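Local coordinates for galactitol-1-phosphate 5-dehydrogenase (Escherichia coli, PDB 4UEJ), which oxidises galactitol 1-phosphate to D-tagatose 6-phosphate with NAD as acceptor, as a zinc-dependent homodimeric member of the alcohol dehydrogenase family, at residues P145-L150 with W287-S292; A152-Q157 with G296-T301; V164-A169 with L175-A180. All blocks are in the same frame, centred on the assembly; numbering follows the deposited sequence. Where two conformers were deposited one is given.

Interaction 1 (P145-L150 with W287-S292); sequences PITVGL and WMNYSS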
ATOM      1  N   PRO A 145      -8.307 -20.449  -9.503  1.00 11.34           N
ATOM      2  CA  PRO A 145      -7.340 -19.430  -9.941  1.00 12.70           C
ATOM      3  C   PRO A 145      -7.980 -18.164 -10.548  1.00 10.26           C
ATOM      4  O   PRO A 145      -7.386 -17.079 -10.407  1.00 11.14           O
ATOM      5  CB  PRO A 145      -6.473 -20.185 -10.975  1.00 14.08           C
ATOM      6  CG  PRO A 145      -7.226 -21.419 -11.316  1.00 16.48           C
ATOM      7  CD  PRO A 145      -8.001 -21.773 -10.080  1.00 13.21           C
ATOM      8  N   ILE A 146      -9.165 -18.269 -11.148  1.00  8.13           N
ATOM      9  CA  ILE A 146      -9.883 -17.069 -11.592  1.00  7.91           C
ATOM     10  C   ILE A 146     -10.169 -16.160 -10.405  1.00  8.75           C
ATOM     11  O   ILE A 146      -9.963 -14.947 -10.463  1.00  8.80           O
ATOM     12  CB  ILE A 146     -11.193 -17.418 -12.282  1.00  8.37           C
ATOM     13  CG1 ILE A 146     -10.892 -18.091 -13.619  1.00  8.91           C
ATOM     14  CG2 ILE A 146     -12.022 -16.152 -12.566  1.00  8.28           C
ATOM     15  CD1 ILE A 146     -12.090 -18.766 -14.179  1.00 10.35           C
ATOM     16  N   THR A 147     -10.631 -16.757  -9.314  1.00  7.64           N
ATOM     17  CA  THR A 147     -11.028 -15.932  -8.180  1.00  9.65           C
ATOM     18  C   THR A 147      -9.865 -15.203  -7.530  1.00 10.73           C
ATOM     19  O   THR A 147     -10.097 -14.242  -6.826  1.00  8.99           O
ATOM     20  CB  THR A 147     -11.757 -16.731  -7.077  1.00  7.92           C
ATOM     21  OG1 THR A 147     -10.880 -17.715  -6.509  1.00 10.50           O
ATOM     22  CG2 THR A 147     -13.034 -17.384  -7.648  1.00  8.44           C
ATOM     23  N   VAL A 148      -8.635 -15.659  -7.744  1.00  8.72           N
ATOM     24  CA  VAL A 148      -7.475 -14.944  -7.213  1.00  6.99           C
ATOM     25  C   VAL A 148      -7.452 -13.503  -7.745  1.00  9.60           C
ATOM     26  O   VAL A 148      -7.382 -12.526  -6.969  1.00  9.39           O
ATOM     27  CB  VAL A 148      -6.168 -15.651  -7.566  1.00  8.32           C
ATOM     28  CG1 VAL A 148      -4.983 -14.821  -7.137  1.00 13.38           C
ATOM     29  CG2 VAL A 148      -6.121 -17.027  -6.896  1.00 16.36           C
ATOM     30  N   GLY A 149      -7.525 -13.374  -9.063  1.00 10.01           N
ATOM     31  CA  GLY A 149      -7.541 -12.077  -9.707  1.00 10.31           C
ATOM     32  C   GLY A 149      -8.791 -11.301  -9.363  1.00 11.61           C
ATOM     33  O   GLY A 149      -8.727 -10.101  -9.128  1.00 10.42           O
ATOM     34  N   LEU A 150      -9.927 -11.990  -9.315  1.00  6.65           N
ATOM     35  CA  LEU A 150     -11.181 -11.339  -8.994  1.00  6.90           C
ATOM     36  C   LEU A 150     -11.144 -10.765  -7.584  1.00  8.47           C
ATOM     37  O   LEU A 150     -11.710  -9.706  -7.337  1.00  7.18           O
ATOM     38  CB  LEU A 150     -12.360 -12.296  -9.120  1.00  7.67           C
ATOM     39  CG  LEU A 150     -12.703 -12.696 -10.560  1.00  7.54           C
ATOM     40  CD1 LEU A 150     -13.969 -13.567 -10.537  1.00  8.16           C
ATOM     41  CD2 LEU A 150     -12.949 -11.456 -11.393  1.00 10.29           C
ATOM     42  N   TRP A 287      -4.886 -11.457  -0.387  1.00 14.35           N
ATOM     43  CA  TRP A 287      -4.519 -12.762   0.127  1.00 14.95           C
ATOM     44  C   TRP A 287      -5.656 -13.690  -0.112  1.00 14.85           C
ATOM     45  O   TRP A 287      -6.795 -13.435   0.299  1.00 15.22           O
ATOM     46  CB  TRP A 287      -4.162 -12.719   1.612  1.00 20.33           C
ATOM     47  CG  TRP A 287      -3.563 -14.010   2.103  1.00 20.22           C
ATOM     48  CD1 TRP A 287      -4.037 -14.810   3.107  1.00 17.59           C
ATOM     49  CD2 TRP A 287      -2.393 -14.658   1.594  1.00 30.50           C
ATOM     50  NE1 TRP A 287      -3.221 -15.908   3.264  1.00 18.90           N
ATOM     51  CE2 TRP A 287      -2.208 -15.841   2.342  1.00 29.05           C
ATOM     52  CE3 TRP A 287      -1.472 -14.348   0.587  1.00 39.56           C
ATOM     53  CZ2 TRP A 287      -1.144 -16.712   2.114  1.00 30.91           C
ATOM     54  CZ3 TRP A 287      -0.424 -15.215   0.357  1.00 42.74           C
ATOM     55  CH2 TRP A 287      -0.267 -16.384   1.117  1.00 39.69           C
ATOM     56  N   MET A 288      -5.339 -14.767  -0.821  0.55 17.32           N
ATOM     57  CA  MET A 288      -6.299 -15.787  -1.195  0.55 15.31           C
ATOM     58  C   MET A 288      -7.434 -15.218  -2.034  0.55 15.79           C
ATOM     59  O   MET A 288      -7.203 -14.413  -2.932  0.55 14.84           O
ATOM     60  CB  MET A 288      -6.825 -16.495   0.050  0.55 14.37           C
ATOM     61  CG  MET A 288      -5.734 -17.251   0.771  0.55 18.63           C
ATOM     62  SD  MET A 288      -6.352 -18.503   1.896  0.55 21.12           S
ATOM     63  CE  MET A 288      -5.976 -17.767   3.477  0.55 36.77           C
ATOM     64  N   ASN A 289      -8.654 -15.673  -1.789  1.00 13.75           N
ATOM     65  CA  ASN A 289      -9.717 -15.374  -2.729  1.00 14.62           C
ATOM     66  C   ASN A 289     -11.134 -15.543  -2.209  1.00 16.59           C
ATOM     67  O   ASN A 289     -11.979 -16.153  -2.867  1.00 17.39           O
ATOM     68  CB  ASN A 289      -9.517 -16.245  -3.984  1.00 20.28           C
ATOM     69  CG  ASN A 289      -8.950 -17.649  -3.683  1.00 20.72           C
ATOM     70  OD1 ASN A 289      -7.937 -17.831  -2.986  1.00 15.06           O
ATOM     71  ND2 ASN A 289      -9.589 -18.647  -4.258  1.00 25.22           N
ATOM     72  N   TYR A 290     -11.405 -14.981  -1.038  1.00 12.28           N
ATOM     73  CA  TYR A 290     -12.678 -15.211  -0.379  1.00 15.73           C
ATOM     74  C   TYR A 290     -13.251 -13.935   0.158  1.00 21.40           C
ATOM     75  O   TYR A 290     -12.523 -12.993   0.484  1.00 22.48           O
ATOM     76  CB  TYR A 290     -12.533 -16.220   0.765  1.00 18.11           C
ATOM     77  CG  TYR A 290     -11.853 -17.461   0.289  1.00 16.27           C
ATOM     78  CD1 TYR A 290     -12.564 -18.427  -0.401  1.00 16.96           C
ATOM     79  CD2 TYR A 290     -10.492 -17.648   0.479  1.00 14.12           C
ATOM     80  CE1 TYR A 290     -11.948 -19.551  -0.876  1.00 14.01           C
ATOM     81  CE2 TYR A 290      -9.869 -18.772   0.016  1.00 14.31           C
ATOM     82  CZ  TYR A 290     -10.607 -19.723  -0.666  1.00 17.30           C
ATOM     83  OH  TYR A 290     -10.007 -20.859  -1.148  1.00 14.53           O
ATOM     84  N   SER A 291     -14.572 -13.921   0.246  1.00 18.91           N
ATOM     85  CA  SER A 291     -15.283 -12.823   0.863  1.00 23.11           C
ATOM     86  C   SER A 291     -16.639 -13.329   1.325  1.00 20.40           C
ATOM     87  O   SER A 291     -17.010 -14.476   1.076  1.00 21.02           O
ATOM     88  CB  SER A 291     -15.427 -11.644  -0.105  1.00 23.22           C
ATOM     89  OG  SER A 291     -16.128 -12.022  -1.274  1.00 23.73           O
ATOM     90  N   SER A 292     -17.373 -12.470   2.017  0.75 21.96           N
ATOM     91  CA  SER A 292     -18.672 -12.845   2.558  0.75 24.08           C
ATOM     92  C   SER A 292     -19.796 -12.432   1.609  0.75 25.26           C
ATOM     93  O   SER A 292     -19.723 -11.365   1.000  0.75 27.43           O
ATOM     94  CB  SER A 292     -18.866 -12.208   3.933  0.75 23.61           C
ATOM     95  OG  SER A 292     -20.195 -12.379   4.380  0.75 26.01           O
TER
HETATM   96  O   HOH W   1      -5.885 -12.488  -4.451  1.00 18.29           O
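N289 reaches from the 287-292 loop across the flank of helix 143-155 and meets T147 along most of its side chain. Its CB comes first, packing 3.2 Å from T147 OG1 and 3.9 Å from V148 N. One atom further, CG faces V148 CG2 at 4.3 Å, while on another side it lies over a face of the Y290 ring, offset toward the rim. The amide nitrogen at the tip makes the polar contact: ND2 donates to T147 OG1 at 2.8 Å, with an N-H...O angle of 140° and the oxygen 24° out of the amide plane, a bond of ordinary length that is clearly bent. T147 presents that oxygen by setting OG1 between its own N and carbonyl carbon (chi1 64°), a position that also brings it to E144 O, to which it hydrogen-bonds. ND2 has a second, weak bond to the carboxylate of E144, the probable glutamate ligand of the catalytic zinc by similarity, which would put N289 and T147 in the second shell of that site. The V148 side chain lies about 5 Å from a bound zinc ion. A water adds a bridge between backbones, donating to V148 O (2.9 Å) and M288 O (2.8 Å). Around this contact, helix 143-155 is covered by helix 171-182 (L175 and C179 on I146, I172 on V148) and helix 297-307 (A302 on I146, E298 on T147), while the loop, leading from strand 282-285 to helix 297-307, touches the second subunit, where W287 N bonds E280 of that chain.

Interaction 2 (A152-Q157 with G296-T301); sequences AFHLAQ and GQEWET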
ATOM      1  N   ALA A 152      -8.494  -9.658  -5.962  1.00  6.75           N
ATOM      2  CA  ALA A 152      -7.708  -8.417  -6.046  1.00  6.72           C
ATOM      3  C   ALA A 152      -8.519  -7.267  -6.639  1.00  7.24           C
ATOM      4  O   ALA A 152      -8.476  -6.154  -6.096  1.00  8.67           O
ATOM      5  CB  ALA A 152      -6.447  -8.634  -6.841  1.00 10.09           C
ATOM      6  N   PHE A 153      -9.250  -7.507  -7.735  1.00  6.66           N
ATOM      7  CA  PHE A 153     -10.143  -6.468  -8.279  1.00  9.23           C
ATOM      8  C   PHE A 153     -11.170  -5.999  -7.245  1.00 10.89           C
ATOM      9  O   PHE A 153     -11.468  -4.807  -7.125  1.00 10.77           O
ATOM     10  CB  PHE A 153     -10.887  -6.965  -9.530  1.00  6.95           C
ATOM     11  CG  PHE A 153      -9.995  -7.224 -10.713  1.00 14.83           C
ATOM     12  CD1 PHE A 153      -8.763  -6.602 -10.830  1.00 13.34           C
ATOM     13  CD2 PHE A 153     -10.386  -8.108 -11.706  1.00 18.04           C
ATOM     14  CE1 PHE A 153      -7.941  -6.843 -11.926  1.00 14.93           C
ATOM     15  CE2 PHE A 153      -9.563  -8.352 -12.807  1.00 15.77           C
ATOM     16  CZ  PHE A 153      -8.338  -7.733 -12.905  1.00 10.83           C
ATOM     17  N   HIS A 154     -11.723  -6.945  -6.498  1.00  9.19           N
ATOM     18  CA  HIS A 154     -12.702  -6.618  -5.467  1.00 11.33           C
ATOM     19  C   HIS A 154     -12.110  -5.709  -4.399  1.00 12.96           C
ATOM     20  O   HIS A 154     -12.734  -4.728  -3.997  1.00 11.06           O
ATOM     21  CB  HIS A 154     -13.236  -7.899  -4.822  1.00 14.73           C
ATOM     22  CG  HIS A 154     -14.236  -7.654  -3.735  1.00 23.20           C
ATOM     23  ND1 HIS A 154     -14.444  -8.541  -2.703  1.00 33.65           N
ATOM     24  CD2 HIS A 154     -15.091  -6.626  -3.525  1.00 31.62           C
ATOM     25  CE1 HIS A 154     -15.379  -8.068  -1.899  1.00 32.00           C
ATOM     26  NE2 HIS A 154     -15.788  -6.907  -2.376  1.00 32.29           N
ATOM     27  N   LEU A 155     -10.897  -6.016  -3.960  1.00  9.42           N
ATOM     28  CA  LEU A 155     -10.246  -5.181  -2.938  1.00  8.70           C
ATOM     29  C   LEU A 155      -9.978  -3.782  -3.465  1.00 10.49           C
ATOM     30  O   LEU A 155      -9.942  -2.838  -2.694  1.00 11.88           O
ATOM     31  CB  LEU A 155      -8.937  -5.800  -2.472  1.00  8.49           C
ATOM     32  CG  LEU A 155      -9.079  -7.095  -1.659  1.00 11.27           C
ATOM     33  CD1 LEU A 155      -7.698  -7.626  -1.329  1.00 15.75           C
ATOM     34  CD2 LEU A 155      -9.883  -6.860  -0.399  1.00 17.02           C
ATOM     35  N   ALA A 156      -9.808  -3.665  -4.776  1.00  8.26           N
ATOM     36  CA  ALA A 156      -9.543  -2.377  -5.415  1.00 10.39           C
ATOM     37  C   ALA A 156     -10.814  -1.636  -5.810  1.00 12.70           C
ATOM     38  O   ALA A 156     -10.741  -0.604  -6.469  1.00 11.54           O
ATOM     39  CB  ALA A 156      -8.672  -2.573  -6.642  1.00 13.48           C
ATOM     40  N   GLN A 157     -11.962  -2.161  -5.394  1.00 10.10           N
ATOM     41  CA  GLN A 157     -13.275  -1.586  -5.696  1.00 12.56           C
ATOM     42  C   GLN A 157     -13.554  -1.621  -7.206  1.00 13.82           C
ATOM     43  O   GLN A 157     -14.185  -0.722  -7.760  1.00 13.37           O
ATOM     44  CB  GLN A 157     -13.397  -0.154  -5.157  1.00 16.70           C
ATOM     45  CG  GLN A 157     -13.499  -0.060  -3.633  1.00 26.92           C
ATOM     46  CD  GLN A 157     -12.191  -0.380  -2.923  1.00 39.37           C
ATOM     47  OE1 GLN A 157     -11.129   0.150  -3.268  1.00 36.79           O
ATOM     48  NE2 GLN A 157     -12.264  -1.253  -1.922  1.00 45.54           N
ATOM     49  N   GLY A 296     -17.845 -16.326  -1.372  1.00 14.07           N
ATOM     50  CA  GLY A 296     -17.695 -14.947  -1.801  1.00 13.02           C
ATOM     51  C   GLY A 296     -18.167 -14.706  -3.214  1.00 15.85           C
ATOM     52  O   GLY A 296     -18.249 -15.635  -4.021  1.00 15.40           O
ATOM     53  N   GLN A 297     -18.488 -13.453  -3.516  1.00 15.18           N
ATOM     54  CA  GLN A 297     -18.983 -13.116  -4.837  1.00 16.50           C
ATOM     55  C   GLN A 297     -17.979 -13.472  -5.923  1.00 14.31           C
ATOM     56  O   GLN A 297     -18.380 -13.728  -7.063  1.00 12.81           O
ATOM     57  CB  GLN A 297     -19.345 -11.632  -4.916  1.00 24.00           C
ATOM     58  CG  GLN A 297     -18.157 -10.694  -4.967  1.00 35.65           C
ATOM     59  CD  GLN A 297     -18.270  -9.714  -6.116  1.00 52.04           C
ATOM     60  OE1 GLN A 297     -19.011  -9.949  -7.075  1.00 57.93           O
ATOM     61  NE2 GLN A 297     -17.540  -8.606  -6.026  1.00 54.85           N
ATOM     62  N   GLU A 298     -16.688 -13.524  -5.578  1.00 10.58           N
ATOM     63  CA  GLU A 298     -15.657 -13.885  -6.563  1.00 13.31           C
ATOM     64  C   GLU A 298     -15.970 -15.220  -7.241  1.00 11.63           C
ATOM     65  O   GLU A 298     -15.771 -15.392  -8.447  1.00  9.96           O
ATOM     66  CB  GLU A 298     -14.269 -13.963  -5.910  1.00 16.27           C
ATOM     67  CG  GLU A 298     -13.705 -12.630  -5.384  1.00 20.24           C
ATOM     68  CD  GLU A 298     -14.057 -12.371  -3.921  1.00 19.70           C
ATOM     69  OE1 GLU A 298     -15.135 -12.828  -3.476  1.00 17.29           O
ATOM     70  OE2 GLU A 298     -13.257 -11.714  -3.206  1.00 26.63           O
ATOM     71  N   TRP A 299     -16.441 -16.169  -6.449  1.00 10.94           N
ATOM     72  CA  TRP A 299     -16.731 -17.512  -6.935  1.00 11.43           C
ATOM     73  C   TRP A 299     -17.930 -17.530  -7.890  1.00 11.69           C
ATOM     74  O   TRP A 299     -17.862 -18.138  -8.955  1.00 14.24           O
ATOM     75  CB  TRP A 299     -16.948 -18.439  -5.734  1.00 12.31           C
ATOM     76  CG  TRP A 299     -15.642 -18.653  -5.045  1.00 12.19           C
ATOM     77  CD1 TRP A 299     -14.981 -17.764  -4.232  1.00 12.05           C
ATOM     78  CD2 TRP A 299     -14.790 -19.792  -5.170  1.00 12.46           C
ATOM     79  NE1 TRP A 299     -13.775 -18.298  -3.827  1.00 12.97           N
ATOM     80  CE2 TRP A 299     -13.637 -19.546  -4.393  1.00 12.57           C
ATOM     81  CE3 TRP A 299     -14.895 -21.014  -5.854  1.00 12.89           C
ATOM     82  CZ2 TRP A 299     -12.600 -20.469  -4.284  1.00 12.77           C
ATOM     83  CZ3 TRP A 299     -13.870 -21.920  -5.749  1.00 13.20           C
ATOM     84  CH2 TRP A 299     -12.735 -21.648  -4.966  1.00 15.91           C
ATOM     85  N   GLU A 300     -19.008 -16.845  -7.514  1.00 14.80           N
ATOM     86  CA  GLU A 300     -20.162 -16.686  -8.402  1.00 17.68           C
ATOM     87  C   GLU A 300     -19.784 -15.956  -9.676  1.00 13.03           C
ATOM     88  O   GLU A 300     -20.177 -16.365 -10.764  1.00 14.50           O
ATOM     89  CB  GLU A 300     -21.303 -15.926  -7.720  1.00 21.50           C
ATOM     90  CG  GLU A 300     -21.824 -16.551  -6.455  1.00 39.64           C
ATOM     91  CD  GLU A 300     -23.144 -15.941  -6.034  1.00 50.77           C
ATOM     92  OE1 GLU A 300     -23.260 -14.695  -6.081  1.00 51.02           O
ATOM     93  OE2 GLU A 300     -24.062 -16.707  -5.664  1.00 56.41           O
ATOM     94  N   THR A 301     -19.012 -14.882  -9.550  1.00 10.87           N
ATOM     95  CA  THR A 301     -18.572 -14.149 -10.735  1.00 12.75           C
ATOM     96  C   THR A 301     -17.746 -15.032 -11.676  1.00 11.10           C
ATOM     97  O   THR A 301     -17.943 -15.007 -12.888  1.00 10.80           O
ATOM     98  CB  THR A 301     -17.750 -12.904 -10.356  1.00 13.39           C
ATOM     99  OG1 THR A 301     -18.557 -12.042  -9.549  1.00 16.52           O
ATOM    100  CG2 THR A 301     -17.314 -12.142 -11.599  1.00 11.33           C
TER
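H154 and E298 link two helices end to start: helix 143-155, closed by a Schellman motif with Q157, at positive phi, as C-prime, and helix 297-307, which begins after the N-cap residue G296. The imidazole is met from two directions. At its edge, near the ring plane, ND1 gives a weak hydrogen bond to E298 OE2, 3.4 Å long at 155°, with carboxylate and ring nearly perpendicular. Over one face, offset toward the rim, Q297 NE2 stands 4.0 Å from H154 CD2, its amide also turned almost at right angles to the ring. The ring extends to both because H154 holds CG anti to its main-chain nitrogen (chi1 179°). In the next shell, E298 is held by stronger partners than H154: OE1 bonds S291 OG and OE2 bonds H151 ND1, so one carboxylate joins a serine of the preceding loop to two histidines about one turn apart on helix 143-155. A carboxylate so surrounded would tend to stay ionised. The main chain at Q297 is held in the first helical turn. Its carbonyl O takes both T301 N, at 2.8 Å, and T301 OG1, at 3.0 Å, the hydroxyl lying 48° out of the carbonyl plane.

Interaction 3 (V164-A169 with L175-A180); sequences VIIIGA and LAIQCA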
ATOM      1  N   VAL A 164      -5.852  -0.959 -16.476  1.00  8.16           N
ATOM      2  CA  VAL A 164      -5.369  -2.108 -15.738  1.00  7.86           C
ATOM      3  C   VAL A 164      -4.034  -2.534 -16.311  1.00  8.57           C
ATOM      4  O   VAL A 164      -3.831  -2.572 -17.538  1.00 11.87           O
ATOM      5  CB  VAL A 164      -6.395  -3.264 -15.772  1.00  7.51           C
ATOM      6  CG1 VAL A 164      -5.826  -4.543 -15.145  1.00  8.14           C
ATOM      7  CG2 VAL A 164      -7.655  -2.843 -15.020  1.00 10.28           C
ATOM      8  N   ILE A 165      -3.110  -2.827 -15.414  1.00  8.66           N
ATOM      9  CA  ILE A 165      -1.810  -3.340 -15.807  1.00 10.44           C
ATOM     10  C   ILE A 165      -1.601  -4.641 -15.059  1.00  7.87           C
ATOM     11  O   ILE A 165      -1.637  -4.664 -13.824  1.00  9.06           O
ATOM     12  CB  ILE A 165      -0.682  -2.340 -15.483  1.00  8.54           C
ATOM     13  CG1 ILE A 165      -0.960  -0.995 -16.154  1.00 10.85           C
ATOM     14  CG2 ILE A 165       0.680  -2.902 -15.889  1.00  9.15           C
ATOM     15  CD1 ILE A 165       0.102   0.068 -15.846  1.00 15.08           C
ATOM     16  N   ILE A 166      -1.396  -5.726 -15.797  1.00  8.38           N
ATOM     17  CA  ILE A 166      -1.146  -7.015 -15.189  1.00  8.03           C
ATOM     18  C   ILE A 166       0.316  -7.376 -15.355  1.00 12.15           C
ATOM     19  O   ILE A 166       0.808  -7.504 -16.467  1.00 10.83           O
ATOM     20  CB  ILE A 166      -2.013  -8.142 -15.811  1.00  7.98           C
ATOM     21  CG1 ILE A 166      -3.504  -7.770 -15.779  1.00  8.84           C
ATOM     22  CG2 ILE A 166      -1.716  -9.466 -15.097  1.00  9.67           C
ATOM     23  CD1 ILE A 166      -4.090  -7.464 -14.370  1.00  7.01           C
ATOM     24  N   ILE A 167       1.026  -7.528 -14.245  1.00  8.81           N
ATOM     25  CA  ILE A 167       2.436  -7.868 -14.329  1.00  9.69           C
ATOM     26  C   ILE A 167       2.568  -9.353 -14.008  1.00 13.73           C
ATOM     27  O   ILE A 167       2.154  -9.817 -12.947  1.00 14.27           O
ATOM     28  CB  ILE A 167       3.299  -7.012 -13.374  1.00 10.01           C
ATOM     29  CG1 ILE A 167       3.141  -5.525 -13.693  1.00 10.32           C
ATOM     30  CG2 ILE A 167       4.758  -7.392 -13.495  1.00 11.15           C
ATOM     31  CD1 ILE A 167       3.720  -4.617 -12.592  1.00 12.58           C
ATOM     32  N   GLY A 168       3.111 -10.110 -14.947  1.00 11.17           N
ATOM     33  CA  GLY A 168       3.181 -11.545 -14.772  1.00 12.19           C
ATOM     34  C   GLY A 168       2.152 -12.188 -15.672  1.00 12.75           C
ATOM     35  O   GLY A 168       0.957 -11.908 -15.557  1.00 14.16           O
ATOM     36  N   ALA A 169       2.626 -13.029 -16.583  1.00 14.55           N
ATOM     37  CA  ALA A 169       1.755 -13.674 -17.559  1.00 16.92           C
ATOM     38  C   ALA A 169       1.694 -15.181 -17.330  1.00 13.96           C
ATOM     39  O   ALA A 169       1.626 -15.968 -18.282  1.00 17.19           O
ATOM     40  CB  ALA A 169       2.227 -13.363 -18.979  1.00 18.53           C
ATOM     41  N   LEU A 175      -5.479 -15.021 -16.661  1.00  8.89           N
ATOM     42  CA  LEU A 175      -6.900 -15.019 -16.291  1.00  8.58           C
ATOM     43  C   LEU A 175      -7.341 -13.612 -15.893  1.00 10.66           C
ATOM     44  O   LEU A 175      -8.427 -13.161 -16.265  1.00  8.76           O
ATOM     45  CB  LEU A 175      -7.176 -16.007 -15.156  1.00  8.42           C
ATOM     46  CG  LEU A 175      -7.097 -17.487 -15.592  1.00  9.65           C
ATOM     47  CD1 LEU A 175      -7.014 -18.385 -14.348  1.00 14.70           C
ATOM     48  CD2 LEU A 175      -8.280 -17.865 -16.429  1.00  9.72           C
ATOM     49  N   ALA A 176      -6.486 -12.926 -15.142  1.00  8.14           N
ATOM     50  CA  ALA A 176      -6.776 -11.566 -14.713  1.00 11.38           C
ATOM     51  C   ALA A 176      -6.972 -10.619 -15.899  1.00  9.14           C
ATOM     52  O   ALA A 176      -7.829  -9.737 -15.865  1.00  8.18           O
ATOM     53  CB  ALA A 176      -5.669 -11.053 -13.799  1.00  7.09           C
ATOM     54  N   ILE A 177      -6.185 -10.793 -16.950  1.00  7.92           N
ATOM     55  CA  ILE A 177      -6.391 -10.009 -18.163  1.00  8.37           C
ATOM     56  C   ILE A 177      -7.783 -10.212 -18.715  1.00  9.88           C
ATOM     57  O   ILE A 177      -8.489  -9.241 -19.006  1.00 12.24           O
ATOM     58  CB  ILE A 177      -5.368 -10.373 -19.237  1.00 11.19           C
ATOM     59  CG1 ILE A 177      -3.973  -9.942 -18.777  1.00  9.86           C
ATOM     60  CG2 ILE A 177      -5.754  -9.738 -20.572  1.00 11.34           C
ATOM     61  CD1 ILE A 177      -2.857 -10.476 -19.646  1.00 13.39           C
ATOM     62  N   GLN A 178      -8.176 -11.477 -18.852  1.00  9.00           N
ATOM     63  CA  GLN A 178      -9.488 -11.818 -19.374  1.00  9.53           C
ATOM     64  C   GLN A 178     -10.608 -11.253 -18.510  1.00 11.66           C
ATOM     65  O   GLN A 178     -11.602 -10.738 -19.033  1.00 11.97           O
ATOM     66  CB  GLN A 178      -9.631 -13.337 -19.499  1.00 13.35           C
ATOM     67  CG  GLN A 178      -8.616 -13.975 -20.412  1.00 11.43           C
ATOM     68  CD  GLN A 178      -8.845 -15.463 -20.548  1.00 19.73           C
ATOM     69  OE1 GLN A 178      -9.966 -15.931 -20.397  1.00 26.98           O
ATOM     70  NE2 GLN A 178      -7.787 -16.214 -20.824  1.00 18.41           N
ATOM     71  N   CYS A 179     -10.442 -11.334 -17.188  1.00 14.14           N
ATOM     72  CA  CYS A 179     -11.469 -10.821 -16.287  1.00 12.73           C
ATOM     73  C   CYS A 179     -11.562  -9.293 -16.365  1.00  8.74           C
ATOM     74  O   CYS A 179     -12.659  -8.750 -16.422  1.00 12.65           O
ATOM     75  CB  CYS A 179     -11.208 -11.260 -14.852  1.00  8.19           C
ATOM     76  SG  CYS A 179     -11.522 -13.033 -14.617  1.00 12.22           S
ATOM     77  N   ALA A 180     -10.415  -8.623 -16.412  1.00  8.99           N
ATOM     78  CA  ALA A 180     -10.401  -7.163 -16.537  1.00  9.90           C
ATOM     79  C   ALA A 180     -11.159  -6.699 -17.773  1.00  9.97           C
ATOM     80  O   ALA A 180     -11.912  -5.733 -17.722  1.00 13.58           O
ATOM     81  CB  ALA A 180      -8.964  -6.640 -16.568  1.00 10.84           C
TER
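I166 and I177 interlock in the first half of a Rossmann beta-alpha-beta unit, where helix 171-182 folds back over strand 163-167 before the chain continues into strand 187-192. Helix and strand run almost antiparallel (169°), with axes 9.0 Å apart, and the layer between them is wholly apolar. Two alternate strand residues, V164 and I166, raise their branches toward the helix, which answers with two low methyls one turn apart, A176 and A180, and one long side chain, I177. The largest bump is I166. Its chi1 of -54° sets CG1 beside the backbone N, and chi2 of -58° folds CD1 back over A176, 4.0 Å from the CB there, while its CG1 lies 3.7 Å from I177 CG1. That isoleucine crosses I166 obliquely and keeps an extended chain, spanning from I166 to V188 and A190 of the neighbouring strand 187-192. The small A176 and A180 are consistent with the close approach of the axes. L234 on strand 231-235 packs against I166. Beyond the strand, G168 starts a GxGxxG pattern, consistent with the dinucleotide-binding turn of this fold; at its positive phi a CB would run into the carbonyl of I167. At the other end of the strand the fit is simple: V164 CG1 sits 4.0 Å from A180 CB, methyl against methyl.

Overall arrangement
Helix 143-155 is common to interactions 1 and 2, whose centres lie 6 Å apart and whose segments alternate along the chain; 287-292 lies shortly before 296-301. Interaction 3 is nested in the sequence between their halves, its centre 14 Å from each. It joins a strand of the parallel sheet of the nucleotide-binding domain to the helix packed on it, and helix 143-155 precedes that strand. The three meet through helix 143-155: I146 and L150 pack on C179, and F153 on A176 and C179. Interactions 1 and 2 are also joined by S291 to E298 and N289 to W299. Helix 143-155 therefore connects the Rossmann core with the surroundings of the catalytic zinc, to which E144 probably belongs.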